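Side-chain contacts in acyl-CoA dehydrogenase (Mycobacterium thermoresistibile, PDB 3PFD), which probably catalyses the flavin-dependent oxidation of saturated acyl-CoA thioesters to their 2,3-dehydroacyl-CoA counterparts, passing the electrons to an acceptor: residues A43-K48 / R92-A97; M109-R114 / K121-A126; W161-S166 / F197-D202; G269-A274 / A299-K304. One frame throughout, in Å; residues are numbered along the deposited sequence.

In the fold
The contacts sample all three parts of the acyl-CoA dehydrogenase fold: interactions 1 and 2 the N-terminal helical part, interaction 3 the middle beta domain, interaction 4 the C-terminal helices. Interactions 1 and 2 share helix 95-114 but have centres about 28 Å apart. Interaction 1 is joined to interaction 4 by a salt bridge from Arg-92 NH2 to Asp-272 OD2. Interaction 2 meets interaction 3 through Met-198, whose CE lies 4.0 Å from Val-123 CG1. Three side chains lie near the reduced flavin without touching it: those of Ser-96 and Ala-274 are each about 9 Å from a bound cofactor, that of Val-199 about 13 Å.

Interaction 1 of 4, residues A43-K48 / R92-A97; sequences AEVDEK and RVDCSA
An N-cap marks this contact, which brings the last turns of helix 24-47 to the start of helix 95-114 in the N-terminal helical domain: Asp-94, just before the second helix, sits with Ser-96 from its first turn against Val-45. The Asp-94 carboxylate divides its work. OD1 accepts from Ala-97 N at 2.8 Å in a nearly straight bond (172°), the donor standing above the carboxylate plane, so a backbone N-H of the first turn gets its acceptor from the side chain. OD2 is turned to the valine, 4.1 Å from Val-45 CG1 and close to equally far from its CB and CG2, an oxygen over an apolar branch point. The two side chains cross at about a right angle. Val-45 CG1 lies anti to its backbone N (chi1 166°), and this one methyl also reaches Ser-96 CB at 4.2 Å. No hydrogen bond crosses this light, buried contact. Around it, Asp-94 also rests on Ala-42 of helix 24-47, and Ser-96 on the loop residue Ile-217. Asp-46, the residue after Val-45, forms a salt bridge with Arg-368 of helix 363-373, while Cys-95 packs on Gln-262 and Ile-266 of helix 256-280.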
# COMPACT_ATOMS: atom_id res chain seq x y z
N ALA C 43 2.20 26.96 15.79
CA ALA C 43 3.49 26.44 16.24
C ALA C 43 3.69 26.50 17.76
O ALA C 43 4.09 25.52 18.38
CB ALA C 43 4.66 27.15 15.53
N GLU C 44 3.41 27.67 18.34
CA GLU C 44 3.54 27.93 19.78
C GLU C 44 2.49 27.13 20.56
O GLU C 44 2.79 26.59 21.59
CB GLU C 44 3.46 29.44 20.04
CG GLU C 44 3.26 29.95 21.49
CD GLU C 44 3.24 31.51 21.55
OE1 GLU C 44 3.99 32.10 20.75
OE2 GLU C 44 2.52 32.14 22.35
N VAL C 45 1.28 27.03 20.04
CA VAL C 45 0.27 26.15 20.64
C VAL C 45 0.82 24.72 20.88
O VAL C 45 0.71 24.16 21.98
CB VAL C 45 -1.04 26.17 19.79
CG1 VAL C 45 -2.02 25.01 20.15
CG2 VAL C 45 -1.74 27.52 19.95
N ASP C 46 1.44 24.15 19.86
CA ASP C 46 2.05 22.85 19.92
C ASP C 46 3.32 22.82 20.76
O ASP C 46 3.52 21.89 21.54
CB ASP C 46 2.36 22.38 18.51
CG ASP C 46 3.23 21.15 18.48
OD1 ASP C 46 2.71 20.04 18.69
OD2 ASP C 46 4.44 21.30 18.25
N GLU C 47 4.18 23.82 20.58
CA GLU C 47 5.51 23.82 21.21
C GLU C 47 5.40 23.91 22.73
O GLU C 47 6.08 23.19 23.44
CB GLU C 47 6.40 24.96 20.64
N LYS C 48 4.53 24.80 23.20
CA LYS C 48 4.26 25.01 24.61
C LYS C 48 3.19 24.07 25.15
O LYS C 48 2.95 24.02 26.36
CB LYS C 48 3.78 26.44 24.82
CG LYS C 48 4.77 27.50 24.38
CD LYS C 48 5.88 27.67 25.39
CE LYS C 48 6.94 28.69 24.93
NZ LYS C 48 6.32 29.92 24.34
N ARG C 92 -6.56 22.61 8.75
CA ARG C 92 -5.55 22.94 7.75
C ARG C 92 -4.42 23.77 8.34
O ARG C 92 -3.28 23.68 7.84
CB ARG C 92 -6.20 23.73 6.59
CG ARG C 92 -5.35 23.93 5.34
CD ARG C 92 -6.19 24.48 4.18
NE ARG C 92 -5.30 25.03 3.16
CZ ARG C 92 -4.81 26.28 3.18
NH1 ARG C 92 -5.17 27.16 4.12
NH2 ARG C 92 -3.96 26.66 2.21
N VAL C 93 -4.71 24.60 9.35
CA VAL C 93 -3.64 25.42 9.96
C VAL C 93 -3.32 25.05 11.41
O VAL C 93 -2.19 25.30 11.90
CB VAL C 93 -3.88 26.96 9.81
CG1 VAL C 93 -4.00 27.39 8.31
CG2 VAL C 93 -5.09 27.44 10.62
N ASP C 94 -4.29 24.45 12.11
CA ASP C 94 -4.05 24.10 13.50
C ASP C 94 -5.08 23.10 13.98
O ASP C 94 -6.25 23.44 14.18
CB ASP C 94 -4.10 25.37 14.36
CG ASP C 94 -3.88 25.11 15.81
OD1 ASP C 94 -4.23 24.00 16.30
OD2 ASP C 94 -3.40 26.04 16.47
N CYS C 95 -4.64 21.87 14.16
CA CYS C 95 -5.58 20.79 14.47
C CYS C 95 -6.11 20.94 15.89
O CYS C 95 -7.31 20.73 16.11
CB CYS C 95 -4.93 19.43 14.24
SG CYS C 95 -6.02 18.00 14.33
N SER C 96 -5.27 21.35 16.84
CA SER C 96 -5.82 21.59 18.20
C SER C 96 -6.97 22.58 18.17
O SER C 96 -7.99 22.38 18.83
CB SER C 96 -4.75 22.02 19.19
OG SER C 96 -3.74 21.03 19.31
N ALA C 97 -6.80 23.67 17.43
CA ALA C 97 -7.84 24.68 17.27
C ALA C 97 -9.11 24.12 16.65
O ALA C 97 -10.22 24.49 17.08
CB ALA C 97 -7.30 25.88 16.46

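Interaction 2 of 4, residues M109-R114 / K121-A126; sequences MGLILR and KQVLPA
Leu-111 and Leu-124 carry most of this contact, with Ile-112 as third partner, where, in the N-terminal helical domain, helix 95-114 turns back into helix 117-129. The short helical segments run at 128° to each other, their axes 10.9 Å apart at closest approach. Leu-111 works through a single methyl. With CG anti to the backbone N (chi1 175°), its CD2 is carried across to the branch point of Val-123, 3.6 Å from Val-123 CB and 3.7 Å from Val-123 CG1, a snug fit. The same methyl also lies 4.0 Å from Leu-124 CD2, and so sits against two successive residues of the facing helix. Leu-124 answers in kind: its CD2 is shared between Leu-111 and Ile-112, coming within 3.9 Å of Ile-112 CG1, while its CD1 is 4.0 Å from that same carbon. Ile-112 does not point straight across; its longer branch swings in at the end, and CD1 adds a contact of 4.1 Å with Leu-124 CD2. Tyr-73 touches Leu-124 from a loop, and Leu-111 also packs on Leu-119 at the start of the second helix. All the meeting atoms are carbons. The hairpin is therefore held here by the fit of branched aliphatic side chains and by burial of their surface, with no hydrogen bond between the two segments to add direction.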
# COMPACT_ATOMS: atom_id res chain seq x y z
N MET C 109 -24.22 17.04 20.46
CA MET C 109 -25.02 16.35 19.45
C MET C 109 -26.07 15.39 20.06
O MET C 109 -27.20 15.36 19.60
CB MET C 109 -24.13 15.63 18.44
CG MET C 109 -24.74 15.48 17.06
SD MET C 109 -25.47 17.02 16.43
CE MET C 109 -26.63 16.28 15.27
N GLY C 110 -25.66 14.61 21.07
CA GLY C 110 -26.57 13.77 21.85
C GLY C 110 -27.76 14.57 22.38
O GLY C 110 -28.92 14.15 22.27
N LEU C 111 -27.45 15.75 22.91
CA LEU C 111 -28.45 16.63 23.49
C LEU C 111 -29.39 17.14 22.43
O LEU C 111 -30.61 17.15 22.63
CB LEU C 111 -27.78 17.80 24.24
CG LEU C 111 -28.70 18.90 24.81
CD1 LEU C 111 -29.63 18.38 25.90
CD2 LEU C 111 -27.87 20.04 25.33
N ILE C 112 -28.83 17.54 21.29
CA ILE C 112 -29.63 18.05 20.18
C ILE C 112 -30.56 16.96 19.63
O ILE C 112 -31.72 17.23 19.34
CB ILE C 112 -28.73 18.64 19.04
CG1 ILE C 112 -28.12 19.98 19.46
CG2 ILE C 112 -29.52 18.81 17.75
CD1 ILE C 112 -26.78 20.32 18.80
N LEU C 113 -30.05 15.74 19.53
CA LEU C 113 -30.80 14.62 18.96
C LEU C 113 -31.92 14.08 19.86
O LEU C 113 -32.98 13.70 19.37
CB LEU C 113 -29.84 13.48 18.56
CG LEU C 113 -28.93 13.65 17.32
CD1 LEU C 113 -27.83 12.59 17.26
CD2 LEU C 113 -29.73 13.66 16.02
N ARG C 114 -31.69 14.06 21.18
CA ARG C 114 -32.53 13.29 22.08
C ARG C 114 -32.96 14.06 23.33
O ARG C 114 -33.76 13.56 24.12
CB ARG C 114 -31.85 11.96 22.48
CG ARG C 114 -31.44 11.01 21.32
CD ARG C 114 -32.62 10.28 20.61
NE ARG C 114 -32.12 9.16 19.80
CZ ARG C 114 -31.88 9.19 18.48
NH1 ARG C 114 -32.11 10.28 17.76
NH2 ARG C 114 -31.40 8.12 17.88
N LYS C 121 -32.65 24.34 26.04
CA LYS C 121 -32.68 25.78 26.26
C LYS C 121 -31.63 26.24 27.29
O LYS C 121 -31.09 27.32 27.17
CB LYS C 121 -34.11 26.25 26.62
N GLN C 122 -31.33 25.41 28.29
CA GLN C 122 -30.31 25.68 29.30
C GLN C 122 -28.88 25.70 28.75
O GLN C 122 -28.05 26.51 29.17
CB GLN C 122 -30.37 24.63 30.39
CG GLN C 122 -30.98 25.09 31.68
CD GLN C 122 -31.43 23.93 32.54
OE1 GLN C 122 -30.80 23.62 33.55
NE2 GLN C 122 -32.51 23.27 32.13
N VAL C 123 -28.61 24.79 27.81
CA VAL C 123 -27.24 24.48 27.36
C VAL C 123 -26.85 25.15 26.06
O VAL C 123 -25.85 25.83 26.01
CB VAL C 123 -27.02 22.94 27.22
CG1 VAL C 123 -25.65 22.66 26.59
CG2 VAL C 123 -27.15 22.26 28.56
N LEU C 124 -27.65 24.96 25.02
CA LEU C 124 -27.29 25.36 23.66
C LEU C 124 -27.07 26.85 23.38
O LEU C 124 -26.22 27.19 22.56
CB LEU C 124 -28.26 24.75 22.64
CG LEU C 124 -28.40 23.23 22.72
CD1 LEU C 124 -29.58 22.77 21.90
CD2 LEU C 124 -27.11 22.53 22.28
N PRO C 125 -27.85 27.75 24.02
CA PRO C 125 -27.63 29.18 23.76
C PRO C 125 -26.22 29.68 24.10
O PRO C 125 -25.64 30.45 23.34
CB PRO C 125 -28.69 29.87 24.63
CG PRO C 125 -29.79 28.86 24.72
CD PRO C 125 -29.09 27.53 24.80
N ALA C 126 -25.67 29.24 25.23
CA ALA C 126 -24.31 29.60 25.60
C ALA C 126 -23.27 29.01 24.63
O ALA C 126 -22.28 29.66 24.30
CB ALA C 126 -24.01 29.18 27.04

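Interaction 3 of 4, residues W161-S166 / F197-D202; sequences WILNGS and FMVHKD
Strand segments 161-166 and 197-200 cross at 77° with their axes 10.6 Å apart, which makes this face-to-face packing of two sheets in the middle domain. Trp-161 and Leu-163 from one strand, Phe-197 and Val-199 from the other, turn their alternate side chains into the gap. Both aromatic rings are carried there by a CG anti to its own carbonyl carbon (chi1 -66° for Trp-161). They form an edge-to-face stack, the edge of Phe-197 turned to a face of Trp-161: the planes stand at 61°, and the phenyl centroid is 4.8 Å from that of the indole five-membered ring. Phe-197 CE1 is the leading atom, displaced toward the indole rim and 3.5 Å from Trp-161 CD2. Leu-163 places CD1 over a face of the phenyl ring, a looser contact at 4.5 Å from Phe-197 CD2. Its other methyl, CD2, meets Val-199 CG2 tip to tip at 3.9 Å. Strand 160-171 lies in its sheet between 153-157 and 222-233, and Ala-154 of the former touches both Leu-163 and Phe-197, while Ile-232 of the latter packs on Trp-161 and Leu-163. On the other sheet, Val-181 of the adjacent strand 178-184 flanks Val-199.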
# COMPACT_ATOMS: atom_id res chain seq x y z
N TRP C 161 -29.82 13.30 40.57
CA TRP C 161 -28.94 12.19 40.24
C TRP C 161 -27.62 12.39 40.99
O TRP C 161 -27.13 13.50 41.09
CB TRP C 161 -28.69 12.15 38.72
CG TRP C 161 -29.92 11.83 37.88
CD1 TRP C 161 -30.73 12.72 37.24
CD2 TRP C 161 -30.47 10.52 37.61
NE1 TRP C 161 -31.75 12.05 36.59
CE2 TRP C 161 -31.61 10.71 36.80
CE3 TRP C 161 -30.11 9.22 37.98
CZ2 TRP C 161 -32.39 9.63 36.34
CZ3 TRP C 161 -30.88 8.16 37.53
CH2 TRP C 161 -32.01 8.37 36.72
N ILE C 162 -27.05 11.32 41.52
CA ILE C 162 -25.73 11.38 42.15
C ILE C 162 -24.69 10.63 41.29
O ILE C 162 -24.72 9.39 41.20
CB ILE C 162 -25.73 10.82 43.59
CG1 ILE C 162 -26.68 11.62 44.49
CG2 ILE C 162 -24.32 10.80 44.15
CD1 ILE C 162 -26.92 11.00 45.86
N LEU C 163 -23.78 11.39 40.69
CA LEU C 163 -22.75 10.81 39.84
C LEU C 163 -21.49 10.49 40.63
O LEU C 163 -20.98 11.34 41.40
CB LEU C 163 -22.44 11.73 38.65
CG LEU C 163 -23.26 11.53 37.37
CD1 LEU C 163 -24.72 11.90 37.54
CD2 LEU C 163 -22.66 12.34 36.22
N ASN C 164 -21.01 9.26 40.46
CA ASN C 164 -19.76 8.79 41.05
C ASN C 164 -18.93 8.01 40.05
O ASN C 164 -19.40 7.01 39.48
CB ASN C 164 -20.02 7.94 42.30
CG ASN C 164 -20.18 8.79 43.56
OD1 ASN C 164 -19.20 9.28 44.12
ND2 ASN C 164 -21.41 8.99 43.98
N GLY C 165 -17.69 8.46 39.86
CA GLY C 165 -16.74 7.73 39.02
C GLY C 165 -15.68 8.66 38.45
O GLY C 165 -15.31 9.67 39.08
N SER C 166 -15.19 8.31 37.27
CA SER C 166 -14.19 9.10 36.58
C SER C 166 -14.15 8.77 35.11
O SER C 166 -14.47 7.65 34.69
CB SER C 166 -12.81 8.88 37.20
OG SER C 166 -12.40 7.54 37.06
N PHE C 197 -26.12 12.45 30.69
CA PHE C 197 -26.44 13.64 31.49
C PHE C 197 -25.61 14.86 31.09
O PHE C 197 -24.44 14.74 30.69
CB PHE C 197 -26.18 13.38 32.97
CG PHE C 197 -26.81 12.12 33.50
CD1 PHE C 197 -28.06 12.16 34.11
CD2 PHE C 197 -26.14 10.90 33.40
CE1 PHE C 197 -28.65 10.99 34.62
CE2 PHE C 197 -26.72 9.71 33.89
CZ PHE C 197 -27.97 9.75 34.49
N MET C 198 -26.22 16.03 31.23
CA MET C 198 -25.48 17.29 31.06
C MET C 198 -24.97 17.74 32.41
O MET C 198 -25.75 17.97 33.34
CB MET C 198 -26.36 18.39 30.45
CG MET C 198 -26.83 18.13 29.03
SD MET C 198 -25.55 17.67 27.84
CE MET C 198 -24.39 19.06 27.91
N VAL C 199 -23.64 17.83 32.50
CA VAL C 199 -22.97 18.25 33.71
C VAL C 199 -22.29 19.60 33.46
O VAL C 199 -21.69 19.82 32.39
CB VAL C 199 -21.92 17.19 34.19
CG1 VAL C 199 -21.12 17.70 35.40
CG2 VAL C 199 -22.59 15.82 34.53
N HIS C 200 -22.38 20.49 34.45
CA HIS C 200 -21.84 21.83 34.38
C HIS C 200 -20.56 21.93 35.22
O HIS C 200 -20.44 21.28 36.25
CB HIS C 200 -22.89 22.84 34.85
CG HIS C 200 -22.53 24.28 34.62
ND1 HIS C 200 -21.71 24.98 35.47
CD2 HIS C 200 -22.89 25.14 33.65
CE1 HIS C 200 -21.58 26.22 35.03
NE2 HIS C 200 -22.29 26.34 33.92
N LYS C 201 -19.61 22.74 34.74
CA LYS C 201 -18.30 22.95 35.41
C LYS C 201 -18.38 23.30 36.91
O LYS C 201 -17.46 23.00 37.67
CB LYS C 201 -17.49 24.04 34.67
CG LYS C 201 -18.24 25.35 34.51
CD LYS C 201 -17.40 26.45 33.86
CE LYS C 201 -16.98 27.48 34.88
NZ LYS C 201 -16.68 28.80 34.23
N ASP C 202 -19.49 23.93 37.32
CA ASP C 202 -19.69 24.39 38.70
C ASP C 202 -20.54 23.43 39.54
O ASP C 202 -20.77 23.70 40.71
CB ASP C 202 -20.32 25.79 38.72
CG ASP C 202 -19.44 26.84 38.05
OD1 ASP C 202 -18.20 26.71 38.07
OD2 ASP C 202 -19.98 27.83 37.52

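Interaction 4 of 4, residues G269-A274 / A299-K304; sequences GALDAA and ADMAMK
Met-301 of helix 292-321 packs on Leu-271 and Ala-274 of helix 256-280, joining two long, nearly antiparallel helices of the C-terminal helical domain, and its chain can be traced outward atom by atom. CB comes first, 4.1 Å from Leu-271 CD1. CG continues anti to the carbonyl carbon (chi1 -67°), and SD runs past the leucine at 4.6 Å from Leu-271 CD1. A bend about the last torsion (chi3 74°) then turns the end methyl back toward helix 256-280: CE lies 4.2 Å from Leu-271 CD1 and 4.5 Å from Ala-274 CB. The second leucine methyl, CD2, goes to the next residue along, 3.8 Å from Ala-302 CB and 3.9 Å from Ala-302 CA. The axes of the two short segments come to 10.3 Å, at 150°. Leu-298 and Ile-305, also on helix 292-321, border Leu-271 too, and Ala-302 packs in addition on Phe-328 of the second subunit, so the layer continues into the subunit interface. The touching residues are buried and meet through carbon atoms, without a hydrogen bond across. The charged residues of the two segments take no part: Asp-272 pairs with Arg-92, Lys-304 with Glu-343 and Asp-300 with Arg-384 of the second subunit. The helix pair itself therefore depends on dispersion and burial, and the bend of the methionine lets its root and end methyl meet the same leucine methyl.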
# COMPACT_ATOMS: atom_id res chain seq x y z
N GLY C 269 -3.37 21.04 4.19
CA GLY C 269 -2.38 21.98 4.65
C GLY C 269 -0.98 21.43 4.44
O GLY C 269 -0.07 22.18 4.04
N ALA C 270 -0.79 20.13 4.69
CA ALA C 270 0.51 19.47 4.45
C ALA C 270 0.84 19.50 2.95
O ALA C 270 1.94 19.89 2.56
CB ALA C 270 0.52 18.02 4.97
N LEU C 271 -0.12 19.10 2.12
CA LEU C 271 0.04 19.20 0.65
C LEU C 271 0.32 20.65 0.19
O LEU C 271 1.21 20.86 -0.63
CB LEU C 271 -1.20 18.66 -0.08
CG LEU C 271 -1.27 18.95 -1.59
CD1 LEU C 271 -0.17 18.12 -2.30
CD2 LEU C 271 -2.64 18.64 -2.17
N ASP C 272 -0.46 21.63 0.67
CA ASP C 272 -0.19 23.03 0.29
C ASP C 272 1.25 23.44 0.63
O ASP C 272 1.93 24.09 -0.18
CB ASP C 272 -1.11 24.01 1.01
CG ASP C 272 -2.56 23.85 0.61
OD1 ASP C 272 -2.86 23.22 -0.41
OD2 ASP C 272 -3.40 24.36 1.37
N ALA C 273 1.70 23.09 1.84
CA ALA C 273 3.07 23.42 2.26
C ALA C 273 4.10 22.73 1.34
O ALA C 273 5.06 23.38 0.91
CB ALA C 273 3.31 23.04 3.78
N ALA C 274 3.89 21.45 1.01
CA ALA C 274 4.80 20.68 0.13
C ALA C 274 4.86 21.21 -1.32
O ALA C 274 5.93 21.21 -1.93
CB ALA C 274 4.44 19.19 0.12
N ALA C 299 0.81 14.27 -6.85
CA ALA C 299 -0.44 13.88 -7.49
C ALA C 299 -1.17 12.85 -6.62
O ALA C 299 -2.39 12.95 -6.42
CB ALA C 299 -0.15 13.30 -8.91
N ASP C 300 -0.45 11.83 -6.13
CA ASP C 300 -1.09 10.83 -5.26
C ASP C 300 -1.73 11.51 -4.03
O ASP C 300 -2.84 11.15 -3.61
CB ASP C 300 -0.10 9.75 -4.81
CG ASP C 300 0.34 8.82 -5.94
OD1 ASP C 300 -0.33 8.76 -6.99
OD2 ASP C 300 1.37 8.13 -5.77
N MET C 301 -1.03 12.47 -3.45
CA MET C 301 -1.51 13.12 -2.24
C MET C 301 -2.83 13.83 -2.55
O MET C 301 -3.84 13.55 -1.90
CB MET C 301 -0.46 14.08 -1.69
CG MET C 301 0.81 13.36 -1.17
SD MET C 301 2.29 14.41 -1.17
CE MET C 301 1.98 15.48 0.22
N ALA C 302 -2.82 14.68 -3.58
CA ALA C 302 -3.97 15.47 -3.97
C ALA C 302 -5.18 14.62 -4.39
O ALA C 302 -6.32 14.92 -4.02
CB ALA C 302 -3.59 16.44 -5.12
N MET C 303 -4.92 13.58 -5.18
CA MET C 303 -5.97 12.70 -5.65
C MET C 303 -6.74 12.08 -4.48
O MET C 303 -7.98 12.10 -4.47
CB MET C 303 -5.36 11.58 -6.51
CG MET C 303 -6.28 10.46 -6.92
SD MET C 303 -5.44 9.30 -8.06
CE MET C 303 -4.22 8.53 -7.00
N LYS C 304 -5.99 11.49 -3.56
CA LYS C 304 -6.53 10.87 -2.35
C LYS C 304 -7.20 11.87 -1.44
O LYS C 304 -8.28 11.57 -0.91
CB LYS C 304 -5.43 10.09 -1.60
CG LYS C 304 -4.98 8.81 -2.37
CD LYS C 304 -3.91 8.04 -1.56
CE LYS C 304 -3.34 6.87 -2.36
NZ LYS C 304 -2.64 5.92 -1.41